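Side-chain contacts in lectin (Pleurotus ostreatus, PDB 6T0Q), which binds N-acetylgalactosamine and probably galactose, and carries two calcium-binding sites in modules resembling carbohydrate-binding modules: residues Ala217-Val222 with Pro323-Phe328; Ala75-His80 with Ser182-Pro187. All coordinates share one frame; numbering follows the deposited sequence.

Contact 1. Residues Ala217-Val222 with Pro323-Phe328. With GOL (glycerol), chain J.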
loop_
_atom_site.group_PDB
_atom_site.type_symbol
_atom_site.label_atom_id
_atom_site.label_comp_id
_atom_site.label_asym_id
_atom_site.label_seq_id
_atom_site.Cartn_x
_atom_site.Cartn_y
_atom_site.Cartn_z
ATOM N N ALA A 217 -5.610 -21.001 7.697
ATOM C CA ALA A 217 -5.030 -20.019 6.790
ATOM C C ALA A 217 -4.254 -18.959 7.560
ATOM O O ALA A 217 -4.564 -18.650 8.717
ATOM C CB ALA A 217 -6.102 -19.345 5.927
ATOM N N PHE A 218 -3.236 -18.405 6.891
ATOM C CA PHE A 218 -2.325 -17.415 7.454
ATOM C C PHE A 218 -2.019 -16.370 6.391
ATOM O O PHE A 218 -1.855 -16.709 5.217
ATOM C CB PHE A 218 -1.019 -18.070 7.932
ATOM C CG PHE A 218 -1.240 -19.193 8.912
ATOM C CD1 PHE A 218 -1.468 -20.485 8.467
ATOM C CD2 PHE A 218 -1.249 -18.945 10.276
ATOM C CE1 PHE A 218 -1.689 -21.521 9.364
ATOM C CE2 PHE A 218 -1.478 -19.970 11.184
ATOM C CZ PHE A 218 -1.691 -21.265 10.727
ATOM N N ARG A 219 -1.938 -15.102 6.805
ATOM C CA ARG A 219 -1.738 -13.994 5.878
ATOM C C ARG A 219 -0.729 -13.002 6.433
ATOM O O ARG A 219 -0.741 -12.692 7.628
ATOM C CB ARG A 219 -3.049 -13.243 5.593
ATOM C CG ARG A 219 -4.046 -13.998 4.736
ATOM C CD ARG A 219 -5.381 -13.247 4.676
ATOM N NE ARG A 219 -5.235 -11.892 4.140
ATOM C CZ ARG A 219 -5.289 -11.585 2.847
ATOM N NH1 ARG A 219 -5.482 -12.539 1.938
ATOM N NH2 ARG A 219 -5.152 -10.321 2.464
ATOM N N LYS A 220 0.120 -12.485 5.551
ATOM C CA LYS A 220 1.041 -11.406 5.887
ATOM C C LYS A 220 1.169 -10.482 4.685
ATOM O O LYS A 220 1.429 -10.944 3.569
ATOM C CB LYS A 220 2.417 -11.946 6.295
ATOM C CG LYS A 220 3.471 -10.868 6.562
ATOM C CD LYS A 220 3.225 -10.136 7.883
ATOM C CE LYS A 220 4.321 -9.099 8.116
ATOM N NZ LYS A 220 4.090 -8.327 9.355
ATOM N N THR A 221 0.979 -9.186 4.910
ATOM C CA THR A 221 1.102 -8.181 3.864
ATOM C C THR A 221 2.320 -7.305 4.119
ATOM O O THR A 221 2.573 -6.896 5.252
ATOM C CB THR A 221 -0.155 -7.308 3.801
ATOM O OG1 THR A 221 -1.269 -8.129 3.452
ATOM C CG2 THR A 221 -0.002 -6.191 2.758
ATOM N N VAL A 222 3.077 -7.019 3.067
ATOM C CA VAL A 222 4.142 -6.026 3.122
ATOM C C VAL A 222 3.752 -4.894 2.181
ATOM O O VAL A 222 3.435 -5.135 1.011
ATOM C CB VAL A 222 5.512 -6.628 2.749
ATOM C CG1 VAL A 222 6.606 -5.562 2.831
ATOM C CG2 VAL A 222 5.840 -7.805 3.691
ATOM N N PRO A 323 -5.331 -10.471 -2.223
ATOM C CA PRO A 323 -4.574 -9.490 -1.426
ATOM C C PRO A 323 -5.422 -8.538 -0.600
ATOM O O PRO A 323 -5.000 -8.179 0.510
ATOM C CB PRO A 323 -3.763 -8.731 -2.487
ATOM C CG PRO A 323 -4.477 -8.992 -3.789
ATOM C CD PRO A 323 -5.027 -10.376 -3.661
ATOM N N LEU A 324 -6.586 -8.099 -1.089
ATOM C CA LEU A 324 -7.319 -7.016 -0.437
ATOM C C LEU A 324 -8.565 -7.478 0.314
ATOM O O LEU A 324 -9.544 -6.730 0.413
ATOM C CB LEU A 324 -7.711 -5.941 -1.450
ATOM C CG LEU A 324 -6.597 -5.127 -2.099
ATOM C CD1 LEU A 324 -7.208 -3.941 -2.841
ATOM C CD2 LEU A 324 -5.591 -4.648 -1.074
ATOM N N ILE A 325 -8.546 -8.679 0.891
ATOM C CA ILE A 325 -9.758 -9.141 1.559
ATOM C C ILE A 325 -9.951 -8.395 2.874
ATOM O O ILE A 325 -9.025 -7.791 3.440
ATOM C CB ILE A 325 -9.744 -10.661 1.795
ATOM C CG1 ILE A 325 -8.753 -11.020 2.896
ATOM C CG2 ILE A 325 -9.404 -11.409 0.518
ATOM C CD1 ILE A 325 -8.905 -12.450 3.372
ATOM N N ASP A 326 -11.184 -8.446 3.366
ATOM C CA ASP A 326 -11.512 -7.973 4.702
ATOM C C ASP A 326 -10.994 -8.985 5.714
ATOM O O ASP A 326 -11.433 -10.144 5.725
ATOM C CB ASP A 326 -13.025 -7.799 4.821
ATOM C CG ASP A 326 -13.465 -7.235 6.164
ATOM O OD1 ASP A 326 -12.618 -6.956 7.040
ATOM O OD2 ASP A 326 -14.692 -7.062 6.330
ATOM N N GLU A 327 -10.062 -8.556 6.560
ATOM C CA GLU A 327 -9.463 -9.440 7.544
ATOM C C GLU A 327 -10.182 -9.392 8.885
ATOM O O GLU A 327 -9.638 -9.864 9.890
ATOM C CB GLU A 327 -7.977 -9.114 7.701
ATOM C CG GLU A 327 -7.177 -9.541 6.477
ATOM C CD GLU A 327 -5.736 -9.075 6.494
ATOM O OE1 GLU A 327 -5.389 -8.209 7.327
ATOM O OE2 GLU A 327 -4.955 -9.583 5.663
ATOM N N PHE A 328 -11.403 -8.864 8.918
ATOM C CA PHE A 328 -12.194 -8.930 10.139
ATOM C C PHE A 328 -12.399 -10.388 10.541
ATOM O O PHE A 328 -12.671 -11.251 9.700
ATOM C CB PHE A 328 -13.546 -8.236 9.947
ATOM C CG PHE A 328 -14.377 -8.174 11.202
ATOM C CD1 PHE A 328 -15.218 -9.222 11.550
ATOM C CD2 PHE A 328 -14.303 -7.072 12.043
ATOM C CE1 PHE A 328 -15.979 -9.169 12.711
ATOM C CE2 PHE A 328 -15.057 -7.013 13.208
ATOM C CZ PHE A 328 -15.897 -8.062 13.540
HETATM C C1 GOL J . -0.696 -8.169 8.294
HETATM O O1 GOL J . 0.180 -8.125 7.271
HETATM C C2 GOL J . -2.033 -8.094 7.610
HETATM O O2 GOL J . -3.042 -7.677 8.479
HETATM C C3 GOL J . -2.223 -9.528 7.043
HETATM O O3 GOL J . -2.292 -9.398 5.644
#
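The guanidinium of Arg219, reaching out from strand 214-222, meets the carboxylate of Glu327 in the loop 323-328 in a salt bridge. Arg219 NE gives its proton to Glu327 OE2 at 2.8 Å, almost straight at 167°, and the oxygen lies in the guanidinium plane while receiving the bond on its anti lone pair. NH2 of Arg219 adds a weak bond to the same oxygen. The planes of the two groups stand 74° apart and both bonds go to OE2, so this is not a coplanar, two-oxygen bridge.

A second polar grip is to the backbone. Arg219 NH2 donates to Pro323 O at 2.9 Å, again within the guanidinium plane but arriving from well above the carbonyl plane. NH1 bonds to Pro322 O and Phe320 O, and these carbonyls together with the carboxylate fix the rotation of the guanidinium.

Ile325 supplies a van der Waals cover. With CG1 set between backbone N and carbonyl carbon (chi1 72°), Ile325 CG1 lies over the centre of one guanidinium face, 3.5 Å from Arg219 CZ.

A glycerol, probably from the crystallisation liquor, links Glu327 to Thr221 on the strand. Its O2 and O3 donate to Glu327 OE1 and OE2, each at 2.7 Å, and Thr221 N donates to its O1 at 2.7 Å. OE2 therefore takes bonds from both the arginine and the glycerol.

Farther along the loop, Asp326 OD1 accepts from Phe328 N, forming an Asx turn. The arrangement is that of a strand arginine fastening a long surface loop: the connection between strands 311-313 and 331-338 is held against strand 214-222 of the same seven-stranded antiparallel sheet.

Contact 2. Residues Ala75-His80 with Ser182-Pro187. With CA (calcium ion), chain F.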
loop_
_atom_site.group_PDB
_atom_site.type_symbol
_atom_site.label_atom_id
_atom_site.label_comp_id
_atom_site.label_asym_id
_atom_site.label_seq_id
_atom_site.Cartn_x
_atom_site.Cartn_y
_atom_site.Cartn_z
ATOM N N ALA A 75 32.635 -15.466 -0.631
ATOM C CA ALA A 75 33.535 -15.978 0.393
ATOM C C ALA A 75 34.831 -15.189 0.328
ATOM O O ALA A 75 35.176 -14.620 -0.712
ATOM C CB ALA A 75 33.820 -17.472 0.202
ATOM N N SER A 76 35.575 -15.182 1.434
ATOM C CA SER A 76 36.759 -14.334 1.468
ATOM C C SER A 76 37.780 -14.873 2.449
ATOM O O SER A 76 37.436 -15.477 3.462
ATOM C CB SER A 76 36.405 -12.889 1.860
ATOM O OG SER A 76 35.729 -12.856 3.119
ATOM N N ASP A 77 39.037 -14.580 2.168
ATOM C CA ASP A 77 40.112 -14.746 3.135
ATOM C C ASP A 77 40.843 -13.414 3.164
ATOM O O ASP A 77 41.573 -13.104 2.222
ATOM C CB ASP A 77 41.032 -15.898 2.719
ATOM C CG ASP A 77 42.142 -16.172 3.727
ATOM O OD1 ASP A 77 42.268 -15.415 4.718
ATOM O OD2 ASP A 77 42.883 -17.161 3.522
ATOM N N ASP A 78 40.644 -12.603 4.215
ATOM C CA ASP A 78 39.897 -12.920 5.437
ATOM C C ASP A 78 38.472 -12.374 5.479
ATOM O O ASP A 78 37.602 -12.979 6.086
ATOM C CB ASP A 78 40.631 -12.353 6.659
ATOM C CG ASP A 78 41.936 -13.052 6.934
ATOM O OD1 ASP A 78 41.892 -14.104 7.603
ATOM O OD2 ASP A 78 42.995 -12.562 6.477
ATOM N N ALA A 79 38.234 -11.210 4.876
ATOM C CA ALA A 79 36.955 -10.535 5.059
ATOM C C ALA A 79 36.611 -9.751 3.800
ATOM O O ALA A 79 37.469 -9.513 2.945
ATOM C CB ALA A 79 36.992 -9.605 6.286
ATOM N N HIS A 80 35.345 -9.329 3.698
ATOM C CA HIS A 80 34.883 -8.618 2.510
ATOM C C HIS A 80 33.738 -7.670 2.847
ATOM O O HIS A 80 32.993 -7.870 3.813
ATOM C CB HIS A 80 34.400 -9.589 1.428
ATOM C CG HIS A 80 33.238 -10.431 1.866
ATOM N ND1 HIS A 80 33.391 -11.701 2.378
ATOM C CD2 HIS A 80 31.908 -10.173 1.895
ATOM C CE1 HIS A 80 32.205 -12.195 2.690
ATOM N NE2 HIS A 80 31.288 -11.285 2.410
ATOM N N SER A 182 42.457 -25.013 -5.045
ATOM C CA SER A 182 42.965 -23.803 -4.407
ATOM C C SER A 182 43.466 -24.153 -3.014
ATOM O O SER A 182 43.193 -25.234 -2.495
ATOM C CB SER A 182 41.880 -22.730 -4.321
ATOM O OG SER A 182 41.018 -23.036 -3.234
ATOM N N VAL A 183 44.187 -23.216 -2.394
ATOM C CA VAL A 183 44.622 -23.475 -1.026
ATOM C C VAL A 183 43.436 -23.531 -0.075
ATOM O O VAL A 183 43.543 -24.108 1.012
ATOM C CB VAL A 183 45.629 -22.418 -0.538
ATOM C CG1 VAL A 183 46.962 -22.530 -1.321
ATOM C CG2 VAL A 183 45.031 -21.025 -0.627
ATOM N N TRP A 184 42.307 -22.943 -0.456
ATOM C CA TRP A 184 41.170 -22.847 0.449
ATOM C C TRP A 184 40.258 -24.066 0.420
ATOM O O TRP A 184 39.559 -24.312 1.407
ATOM C CB TRP A 184 40.359 -21.584 0.130
ATOM C CG TRP A 184 41.178 -20.343 0.341
ATOM C CD1 TRP A 184 41.498 -19.761 1.549
ATOM C CD2 TRP A 184 41.816 -19.548 -0.672
ATOM N NE1 TRP A 184 42.282 -18.650 1.337
ATOM C CE2 TRP A 184 42.485 -18.491 -0.011
ATOM C CE3 TRP A 184 41.864 -19.610 -2.071
ATOM C CZ2 TRP A 184 43.210 -17.523 -0.700
ATOM C CZ3 TRP A 184 42.592 -18.645 -2.756
ATOM C CH2 TRP A 184 43.255 -17.611 -2.066
ATOM N N GLY A 185 40.232 -24.828 -0.669
ATOM C CA GLY A 185 39.249 -25.878 -0.800
ATOM C C GLY A 185 37.877 -25.283 -1.078
ATOM O O GLY A 185 37.694 -24.065 -1.037
ATOM N N PRO A 186 36.889 -26.130 -1.366
ATOM C CA PRO A 186 35.590 -25.628 -1.881
ATOM C C PRO A 186 34.695 -25.124 -0.759
ATOM O O PRO A 186 34.298 -25.902 0.118
ATOM C CB PRO A 186 34.986 -26.869 -2.560
ATOM C CG PRO A 186 35.620 -28.052 -1.823
ATOM C CD PRO A 186 37.014 -27.602 -1.455
ATOM N N PRO A 187 34.339 -23.837 -0.747
ATOM C CA PRO A 187 33.455 -23.344 0.317
ATOM C C PRO A 187 32.090 -24.014 0.251
ATOM O O PRO A 187 31.549 -24.259 -0.830
ATOM C CB PRO A 187 33.355 -21.838 0.036
ATOM C CG PRO A 187 34.579 -21.516 -0.792
ATOM C CD PRO A 187 34.784 -22.751 -1.639
HETATM CA CA CA F . 44.495 -14.199 5.038
HETATM O O HOH W 1 44.139 -15.444 7.440
#
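Asp77 meets Trp184 at the indole edge, the carboxylate plane turned 81° to the ring. Trp184 NE1 donates to Asp77 OD2 at 2.7 Å and 164°; the oxygen lies in the ring plane and uses its anti lone pair. The aspartate reaches the indole with CG anti to the backbone N (chi1 -177°). Asp77 CB also lies 3.3 Å from Trp184 NE1.

Asp77 OD1 binds the calcium ion at 2.6 Å, so the two oxygens of one carboxylate have separate tasks. Trp184 is thus a second-shell residue, and its bond probably helps to set the carboxylate. Asp78, reached through a cis peptide bond, binds the calcium ion through OD2 at 2.6 Å, and its OD1 accepts a bond from a water that also coordinates the metal. Asn118, Ser123 and Pro124 complete the site.

Away from the ion, Ala75 CB rests on Pro187 CG at 4.2 Å, a small apolar touch. On the loop, Ser182 OG accepts from Trp184 N in an ST turn, while Val183 CG2 lies over one face of the indole.

The chain turns a corner at Asp77 and Asp78 between strands 67-76 and 79-84, which belong to different sheets. The loop 182-187 packs there beside strand 34-37, whose Trp35 meets Ala75, Pro187 and the Trp184 ring, with Phe95 edge-to-face to the indole.

Overall arrangement
Both segments of contact 2 precede those of contact 1 in the sequence, and the two contacts lie on opposite sides of the chain's centre, their centres about 44 Å apart and their nearest atoms about 25 Å apart. They share no sheet: the 75-80 segment passes from the four-stranded sheet to a five-stranded one, whereas 217-222 belongs to the seven-stranded sheet. In both, a later loop returns to an earlier strand or strand corner roughly a hundred positions away. Each contact thus ties a loop to a different sheet at a separate end of the chain, buried contact 2 beside the first calcium site and surface contact 1 where its 323-328 loop also packs against the second subunit.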